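Local atomic coordinates of decaprenyl diphosphate synthase (Rhodobacter capsulatus, PDB entry 3MZV), a protein that probably catalyses the magnesium-dependent addition of isopentenyl diphosphate units to farnesyl diphosphate, giving the long all-trans polyprenyl diphosphate used for quinone side chains. Residues Val96-Gln101 and Trp112-Ser117; Leu131-Asp134 and Val140-Ile143; Glu258-Phe263 and Thr286-Leu291. All blocks are in the same frame, centred on the assembly; numbering follows the deposited sequence. Where two conformers were deposited one is given.

Interaction 1 of 3, residues Val96-Gln101 and Trp112-Ser117; sequences VDESRQ and WDNKSS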
loop_
_atom_site.group_PDB
_atom_site.type_symbol
_atom_site.label_atom_id
_atom_site.label_comp_id
_atom_site.label_asym_id
_atom_site.label_seq_id
_atom_site.Cartn_x
_atom_site.Cartn_y
_atom_site.Cartn_z
ATOM N N VAL B 96 -0.272 -11.934 3.607
ATOM C CA VAL B 96 1.123 -12.369 3.828
ATOM C C VAL B 96 1.239 -13.759 4.532
ATOM O O VAL B 96 1.847 -14.688 3.970
ATOM C CB VAL B 96 1.938 -11.235 4.547
ATOM C CG1 VAL B 96 3.241 -11.727 5.142
ATOM C CG2 VAL B 96 2.213 -10.096 3.552
ATOM N N ASP B 97 0.668 -13.921 5.730
ATOM C CA ASP B 97 0.626 -15.278 6.362
ATOM C C ASP B 97 -0.648 -16.108 6.023
ATOM O O ASP B 97 -0.895 -17.172 6.616
ATOM C CB ASP B 97 0.932 -15.228 7.885
ATOM C CG ASP B 97 0.005 -14.318 8.665
ATOM O OD1 ASP B 97 -1.202 -14.300 8.374
ATOM O OD2 ASP B 97 0.480 -13.621 9.590
ATOM N N GLU B 98 -1.404 -15.639 5.022
ATOM C CA GLU B 98 -2.602 -16.309 4.495
ATOM C C GLU B 98 -3.502 -16.820 5.654
ATOM O O GLU B 98 -3.723 -18.034 5.825
ATOM C CB GLU B 98 -2.209 -17.378 3.439
ATOM C CG GLU B 98 -2.270 -16.893 1.944
ATOM C CD GLU B 98 -0.919 -16.408 1.309
ATOM O OE1 GLU B 98 0.164 -16.659 1.890
ATOM O OE2 GLU B 98 -0.941 -15.784 0.201
ATOM N N SER B 99 -4.001 -15.869 6.458
ATOM C CA SER B 99 -4.746 -16.179 7.690
ATOM C C SER B 99 -6.241 -16.324 7.431
ATOM O O SER B 99 -6.836 -15.530 6.692
ATOM C CB SER B 99 -4.516 -15.104 8.759
ATOM O OG SER B 99 -3.261 -15.261 9.384
ATOM N N ARG B 100 -6.844 -17.329 8.068
ATOM C CA ARG B 100 -8.257 -17.666 7.832
ATOM C C ARG B 100 -9.219 -16.863 8.733
ATOM O O ARG B 100 -10.348 -16.550 8.313
ATOM C CB ARG B 100 -8.474 -19.179 8.006
ATOM N N GLN B 101 -8.774 -16.530 9.950
ATOM C CA GLN B 101 -9.587 -15.767 10.906
ATOM C C GLN B 101 -8.874 -14.547 11.501
ATOM O O GLN B 101 -7.656 -14.529 11.683
ATOM C CB GLN B 101 -10.138 -16.682 12.034
ATOM C CG GLN B 101 -9.224 -16.969 13.263
ATOM C CD GLN B 101 -9.987 -17.676 14.412
ATOM O OE1 GLN B 101 -9.356 -18.006 15.454
ATOM N NE2 GLN B 101 -11.219 -17.902 14.266
ATOM N N TRP B 112 -13.192 -13.328 0.565
ATOM C CA TRP B 112 -13.119 -12.904 -0.839
ATOM C C TRP B 112 -11.934 -13.592 -1.543
ATOM O O TRP B 112 -12.049 -14.752 -1.951
ATOM C CB TRP B 112 -13.027 -11.372 -0.937
ATOM C CG TRP B 112 -14.288 -10.652 -0.568
ATOM C CD1 TRP B 112 -15.345 -10.390 -1.383
ATOM C CD2 TRP B 112 -14.618 -10.098 0.710
ATOM N NE1 TRP B 112 -16.316 -9.701 -0.699
ATOM C CE2 TRP B 112 -15.900 -9.515 0.593
ATOM C CE3 TRP B 112 -13.959 -10.042 1.944
ATOM C CZ2 TRP B 112 -16.539 -8.878 1.669
ATOM C CZ3 TRP B 112 -14.590 -9.408 3.019
ATOM C CH2 TRP B 112 -15.869 -8.833 2.868
ATOM N N ASP B 113 -10.816 -12.870 -1.691
ATOM C CA ASP B 113 -9.548 -13.430 -2.168
ATOM C C ASP B 113 -8.371 -12.515 -1.769
ATOM O O ASP B 113 -8.571 -11.394 -1.243
ATOM C CB ASP B 113 -9.579 -13.700 -3.687
ATOM C CG ASP B 113 -10.042 -12.495 -4.518
ATOM O OD1 ASP B 113 -9.814 -11.332 -4.130
ATOM O OD2 ASP B 113 -10.620 -12.720 -5.600
ATOM N N ASN B 114 -7.150 -13.015 -1.969
ATOM C CA ASN B 114 -5.936 -12.281 -1.609
ATOM C C ASN B 114 -5.863 -10.978 -2.351
ATOM O O ASN B 114 -5.534 -9.948 -1.768
ATOM C CB ASN B 114 -4.683 -13.085 -1.946
ATOM C CG ASN B 114 -4.329 -14.097 -0.887
ATOM O OD1 ASN B 114 -4.801 -14.042 0.245
ATOM N ND2 ASN B 114 -3.454 -15.021 -1.249
ATOM N N LYS B 115 -6.160 -11.035 -3.643
ATOM C CA LYS B 115 -6.128 -9.852 -4.483
ATOM C C LYS B 115 -7.046 -8.779 -3.908
ATOM O O LYS B 115 -6.695 -7.598 -3.964
ATOM C CB LYS B 115 -6.503 -10.175 -5.927
ATOM N N SER B 116 -8.192 -9.180 -3.336
ATOM C CA SER B 116 -9.152 -8.207 -2.769
ATOM C C SER B 116 -8.623 -7.535 -1.531
ATOM O O SER B 116 -8.670 -6.324 -1.429
ATOM C CB SER B 116 -10.517 -8.837 -2.465
ATOM O OG SER B 116 -11.228 -9.090 -3.670
ATOM N N SER B 117 -8.129 -8.311 -0.585
ATOM C CA SER B 117 -7.546 -7.735 0.574
ATOM C C SER B 117 -6.314 -6.843 0.257
ATOM O O SER B 117 -6.092 -5.825 0.931
ATOM C CB SER B 117 -7.181 -8.818 1.561
ATOM O OG SER B 117 -8.350 -9.576 1.867
#
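Glu-98 and Asn-114 make the whole of this small contact, which hides 74 Å² in total. Asn-114 ND2 donates to Glu-98 OE2 at 3.0 Å, but the N-H...O angle of 122° marks the bond as weak. The two side chains cross at about a right angle, with the carboxylate and amide planes turned 53° apart. The Glu-98 chain bends at chi2 (96°), which turns the carboxylate so that OE2 meets the amide nitrogen; separately, Glu-98 CG lies 3.9 Å from Asn-114 ND2. On the ordered side, one helix end is closed by a Schellman motif and the other by an N-cap. Helix 74-96 ends with Glu-98 at the C-prime position, Ser-99 N and Glu-98 N reaching back to the carbonyls of Asp-94 and Val-95. Asp-113 N-caps helix 114-133: its OD1 takes Ser-116 N at 2.8 Å and Ser-116 OG at 2.7 Å from opposite faces of the carboxylate plane. Asn-114 also rests on Val-95 and Asn-109. The loose side is that of exposed Glu-98, joined to the other segment by one poorly aligned bond, though it also packs on Asn-114 of the second subunit. Asp-97 closes the sequence DDVVD, the first aspartate-rich motif, which in relatives binds magnesium and the allylic diphosphate, and probably does so here. A carboxylate meeting a neutral amide implies a weak polar tie, with no charge neutralised by this pair.

Interaction 2 of 3, residues Leu131-Asp134 and Val140-Ile143; sequences LMTD and VMEI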
loop_
_atom_site.group_PDB
_atom_site.type_symbol
_atom_site.label_atom_id
_atom_site.label_comp_id
_atom_site.label_asym_id
_atom_site.label_seq_id
_atom_site.Cartn_x
_atom_site.Cartn_y
_atom_site.Cartn_z
ATOM N N LEU B 131 -6.574 12.303 1.984
ATOM C CA LEU B 131 -7.196 12.987 3.102
ATOM C C LEU B 131 -6.213 13.918 3.841
ATOM O O LEU B 131 -6.568 15.072 4.133
ATOM C CB LEU B 131 -7.751 11.945 4.060
ATOM C CG LEU B 131 -8.349 12.425 5.391
ATOM C CD1 LEU B 131 -9.448 13.435 5.154
ATOM C CD2 LEU B 131 -8.855 11.264 6.176
ATOM N N MET B 132 -4.974 13.438 4.066
ATOM C CA MET B 132 -3.981 14.229 4.783
ATOM C C MET B 132 -3.646 15.554 4.131
ATOM O O MET B 132 -3.298 16.495 4.836
ATOM C CB MET B 132 -2.718 13.420 4.978
ATOM C CG MET B 132 -2.866 12.389 6.018
ATOM S SD MET B 132 -3.416 13.119 7.529
ATOM C CE MET B 132 -2.017 14.231 7.708
ATOM N N THR B 133 -3.771 15.629 2.810
ATOM C CA THR B 133 -3.487 16.842 2.068
ATOM C C THR B 133 -4.468 17.985 2.421
ATOM O O THR B 133 -4.113 19.162 2.317
ATOM C CB THR B 133 -3.454 16.620 0.542
ATOM O OG1 THR B 133 -4.779 16.350 0.026
ATOM C CG2 THR B 133 -2.497 15.491 0.204
ATOM N N ASP B 134 -5.663 17.637 2.880
ATOM C CA ASP B 134 -6.604 18.644 3.372
ATOM C C ASP B 134 -5.999 19.421 4.575
ATOM O O ASP B 134 -6.389 20.547 4.829
ATOM C CB ASP B 134 -7.907 17.997 3.849
ATOM C CG ASP B 134 -8.740 17.430 2.727
ATOM O OD1 ASP B 134 -8.345 17.569 1.576
ATOM O OD2 ASP B 134 -9.792 16.819 3.041
ATOM N N VAL B 140 3.510 16.412 9.022
ATOM C CA VAL B 140 2.814 15.243 9.553
ATOM C C VAL B 140 2.628 14.177 8.455
ATOM O O VAL B 140 2.642 12.963 8.695
ATOM C CB VAL B 140 1.455 15.604 10.262
ATOM C CG1 VAL B 140 1.739 16.558 11.426
ATOM C CG2 VAL B 140 0.447 16.263 9.288
ATOM N N MET B 141 2.500 14.630 7.233
ATOM C CA MET B 141 2.429 13.734 6.116
ATOM C C MET B 141 3.719 12.956 5.947
ATOM O O MET B 141 3.675 11.764 5.699
ATOM C CB MET B 141 2.140 14.492 4.792
ATOM C CG MET B 141 0.749 15.119 4.728
ATOM S SD MET B 141 0.329 15.889 3.085
ATOM C CE MET B 141 0.212 14.434 2.025
ATOM N N GLU B 142 4.866 13.636 6.013
ATOM C CA GLU B 142 6.126 12.959 5.918
ATOM C C GLU B 142 6.280 11.925 7.053
ATOM O O GLU B 142 6.761 10.827 6.830
ATOM C CB GLU B 142 7.286 13.996 5.947
ATOM C CG GLU B 142 8.699 13.447 5.713
ATOM C CD GLU B 142 9.367 12.679 6.875
ATOM O OE1 GLU B 142 9.031 12.877 8.050
ATOM O OE2 GLU B 142 10.261 11.865 6.565
ATOM N N ILE B 143 5.860 12.285 8.251
ATOM C CA ILE B 143 5.934 11.386 9.401
ATOM C C ILE B 143 5.094 10.126 9.217
ATOM O O ILE B 143 5.546 9.030 9.510
ATOM C CB ILE B 143 5.486 12.145 10.673
ATOM C CG1 ILE B 143 6.633 13.112 11.077
ATOM C CG2 ILE B 143 5.092 11.172 11.830
ATOM C CD1 ILE B 143 6.385 14.048 12.259
#
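Met-141 and Met-132 carry most of this buried contact, with 74 and 62 Å² of their own surface buried by the opposite segment; Thr-133 adds 28 Å². The two methionines slide past each other in opposite directions: Met-132 CB lies 3.9 Å from Met-141 CG. Bent at chi2 and chi3, Met-132 in one of its two conformers curls so that its CE still lies 4.2 Å from Met-141 CG and reaches Val-140 CG2 at 3.6 Å; the Met-132 and Val-140 side chains cross at about a right angle. Met-141 stays extended through chi2 (-174°) and bends only at chi3, which carries its CE over to Thr-133. Met-141 CE sits 3.4 Å from Thr-133 CG2, tighter than usual for two carbons, with Met-141 SD 4.1 Å from the same methyl. The threonine thus gives its methyl to the contact and its OG1 to the backbone, bonding to Gln-130 O in its own helix. Met-132 and Val-140 also pack on Leu-78 of helix 74-96, and Met-141 meets Met-141 of the second subunit. Helices 114-133 and 138-161 run antiparallel and are joined by a short connection, a helical hairpin within the all-helical isoprenoid synthase fold, with this contact at its turn end.

Interaction 3 of 3, residues Glu258-Phe263 and Thr286-Leu291; sequences EAERAF and TKHGTL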
loop_
_atom_site.group_PDB
_atom_site.type_symbol
_atom_site.label_atom_id
_atom_site.label_comp_id
_atom_site.label_asym_id
_atom_site.label_seq_id
_atom_site.Cartn_x
_atom_site.Cartn_y
_atom_site.Cartn_z
ATOM N N GLU B 258 23.742 -27.667 24.784
ATOM C CA GLU B 258 23.802 -28.368 23.513
ATOM C C GLU B 258 22.486 -29.107 23.222
ATOM O O GLU B 258 21.974 -29.037 22.134
ATOM C CB GLU B 258 24.984 -29.345 23.592
ATOM C CG GLU B 258 25.390 -30.105 22.384
ATOM C CD GLU B 258 26.486 -31.170 22.755
ATOM O OE1 GLU B 258 27.451 -30.837 23.496
ATOM O OE2 GLU B 258 26.368 -32.346 22.335
ATOM N N ALA B 259 21.960 -29.866 24.184
ATOM C CA ALA B 259 20.716 -30.645 23.901
ATOM C C ALA B 259 19.488 -29.748 23.725
ATOM O O ALA B 259 18.603 -30.040 22.907
ATOM C CB ALA B 259 20.472 -31.683 24.996
ATOM N N GLU B 260 19.398 -28.675 24.513
ATOM C CA GLU B 260 18.291 -27.720 24.350
ATOM C C GLU B 260 18.324 -27.026 23.025
ATOM O O GLU B 260 17.269 -26.827 22.417
ATOM C CB GLU B 260 18.207 -26.689 25.481
ATOM C CG GLU B 260 17.827 -27.270 26.811
ATOM C CD GLU B 260 17.786 -26.232 28.020
ATOM O OE1 GLU B 260 17.924 -25.038 27.812
ATOM O OE2 GLU B 260 17.612 -26.660 29.195
ATOM N N ARG B 261 19.528 -26.665 22.575
ATOM C CA ARG B 261 19.704 -26.023 21.282
ATOM C C ARG B 261 19.190 -26.931 20.184
ATOM O O ARG B 261 18.562 -26.458 19.244
ATOM C CB ARG B 261 21.171 -25.683 21.055
ATOM C CG ARG B 261 21.425 -24.621 20.040
ATOM C CD ARG B 261 22.908 -24.098 20.105
ATOM N NE ARG B 261 23.532 -24.215 21.435
ATOM C CZ ARG B 261 24.541 -25.045 21.766
ATOM N NH1 ARG B 261 25.116 -25.855 20.875
ATOM N NH2 ARG B 261 25.006 -25.049 23.018
ATOM N N ALA B 262 19.458 -28.236 20.285
ATOM C CA ALA B 262 18.930 -29.192 19.328
ATOM C C ALA B 262 17.391 -29.196 19.294
ATOM O O ALA B 262 16.794 -29.298 18.226
ATOM C CB ALA B 262 19.508 -30.626 19.562
ATOM N N PHE B 263 16.753 -29.093 20.449
ATOM C CA PHE B 263 15.295 -28.935 20.494
ATOM C C PHE B 263 14.852 -27.673 19.758
ATOM O O PHE B 263 13.980 -27.729 18.899
ATOM C CB PHE B 263 14.797 -28.823 21.922
ATOM C CG PHE B 263 13.376 -28.359 22.035
ATOM C CD1 PHE B 263 12.329 -29.227 21.737
ATOM C CD2 PHE B 263 13.087 -27.054 22.336
ATOM C CE1 PHE B 263 11.024 -28.797 21.813
ATOM C CE2 PHE B 263 11.766 -26.617 22.442
ATOM C CZ PHE B 263 10.731 -27.500 22.174
ATOM N N THR B 286 10.136 -21.543 31.183
ATOM C CA THR B 286 9.913 -21.461 32.605
ATOM C C THR B 286 11.197 -21.789 33.398
ATOM O O THR B 286 11.592 -21.042 34.281
ATOM C CB THR B 286 8.754 -22.386 33.054
ATOM O OG1 THR B 286 7.539 -21.903 32.471
ATOM C CG2 THR B 286 8.590 -22.352 34.579
ATOM N N LYS B 287 11.866 -22.864 33.024
ATOM C CA LYS B 287 13.174 -23.233 33.629
ATOM C C LYS B 287 14.159 -22.083 33.605
ATOM O O LYS B 287 14.804 -21.811 34.608
ATOM C CB LYS B 287 13.733 -24.454 32.864
ATOM C CG LYS B 287 15.192 -24.903 33.117
ATOM C CD LYS B 287 15.494 -26.078 32.149
ATOM C CE LYS B 287 16.766 -26.802 32.503
ATOM N NZ LYS B 287 17.850 -26.361 31.625
ATOM N N HIS B 288 14.247 -21.387 32.465
ATOM C CA HIS B 288 15.173 -20.268 32.258
ATOM C C HIS B 288 14.675 -18.860 32.652
ATOM O O HIS B 288 15.397 -17.885 32.502
ATOM C CB HIS B 288 15.629 -20.266 30.801
ATOM C CG HIS B 288 16.497 -21.418 30.456
ATOM N ND1 HIS B 288 17.648 -21.712 31.171
ATOM C CD2 HIS B 288 16.411 -22.344 29.467
ATOM C CE1 HIS B 288 18.223 -22.775 30.636
ATOM N NE2 HIS B 288 17.499 -23.172 29.598
ATOM N N GLY B 289 13.463 -18.788 33.193
ATOM C CA GLY B 289 12.895 -17.578 33.656
ATOM C C GLY B 289 12.537 -16.582 32.549
ATOM O O GLY B 289 12.387 -15.410 32.812
ATOM N N THR B 290 12.376 -17.057 31.320
ATOM C CA THR B 290 12.231 -16.140 30.194
ATOM C C THR B 290 10.831 -15.518 29.998
ATOM O O THR B 290 10.702 -14.479 29.356
ATOM C CB THR B 290 12.696 -16.743 28.864
ATOM O OG1 THR B 290 11.701 -17.598 28.323
ATOM C CG2 THR B 290 14.000 -17.493 29.015
ATOM N N LEU B 291 9.816 -16.150 30.532
ATOM C CA LEU B 291 8.455 -15.575 30.499
ATOM C C LEU B 291 8.358 -14.435 31.530
ATOM O O LEU B 291 7.904 -13.349 31.222
ATOM C CB LEU B 291 7.426 -16.675 30.698
ATOM C CG LEU B 291 7.379 -17.623 29.473
ATOM C CD1 LEU B 291 6.536 -18.850 29.823
ATOM C CD2 LEU B 291 6.801 -16.884 28.244
#
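The C-terminal end of helix 277-287, where a Schellman motif at Gly-289 turns the chain into helix 290-308, is tied to helix 258-270 through Glu-260, whose carboxylate bridges Lys-287 and His-288. Each oxygen has its own partner. His-288 NE2 donates to Glu-260 OE1 at 2.6 Å, nearly straight at 169°, and enters through the syn lone pair of that oxygen. Glu-260 OE1 lies in the plane of the imidazole, at its edge, and is almost evenly placed between the carbons flanking NE2: 3.5 Å from His-288 CD2 and 3.6 Å from His-288 CE1. The carboxylate itself is twisted 66° from the ring. Lys-287 NZ meets the other oxygen, Glu-260 OE2, at 2.5 Å, a salt bridge so short that its exact length should be read with caution. The lysine chain is extended until its last torsion, where a bend (chi4 -101°) turns NZ onto the carboxylate. Glu-260, extended beyond CG, comes from the direction opposite to both partners and also touches Leu-284, while His-288 packs on Leu-255. Were Glu-260 replaced by an alanine, the Lys-287 ammonium would probably lose this counter-charge and His-288 NE2 its acceptor, leaving the ring less fixed in rotation. The glutamate would favour a protonated imidazole, but the neighbouring ammonium would probably offset this. Gly-289 N bonds to Thr-286 O at 3.1 Å as part of the turn that ends the helix just after Lys-287 and His-288. Nothing here marks a ligand site: this is a surface bridge between neighbouring helices, in which a His-carboxylate hydrogen bond and a salt bridge join helix 258-270 to the Schellman end of helix 277-287.

Helix 114-133 connects the first two contacts: interaction 1 lies at its start and interaction 2 at its end, with centres 28 Å apart and nearest atoms about 18 Å apart. Both also touch the second subunit, so the same helix contributes at each end to the dimer interface. Interaction 3 touches no other chain; its centre is 35 Å from that of interaction 1 and 47 Å from that of interaction 2, which lies on the opposite side of the chain's centre. Interaction 1 alone includes part of the DDVVD motif, consistent with a place beside the magnesium-diphosphate site known in this family; interaction 2 is apolar packing and interaction 3 a polar surface bridge, neither at a known site.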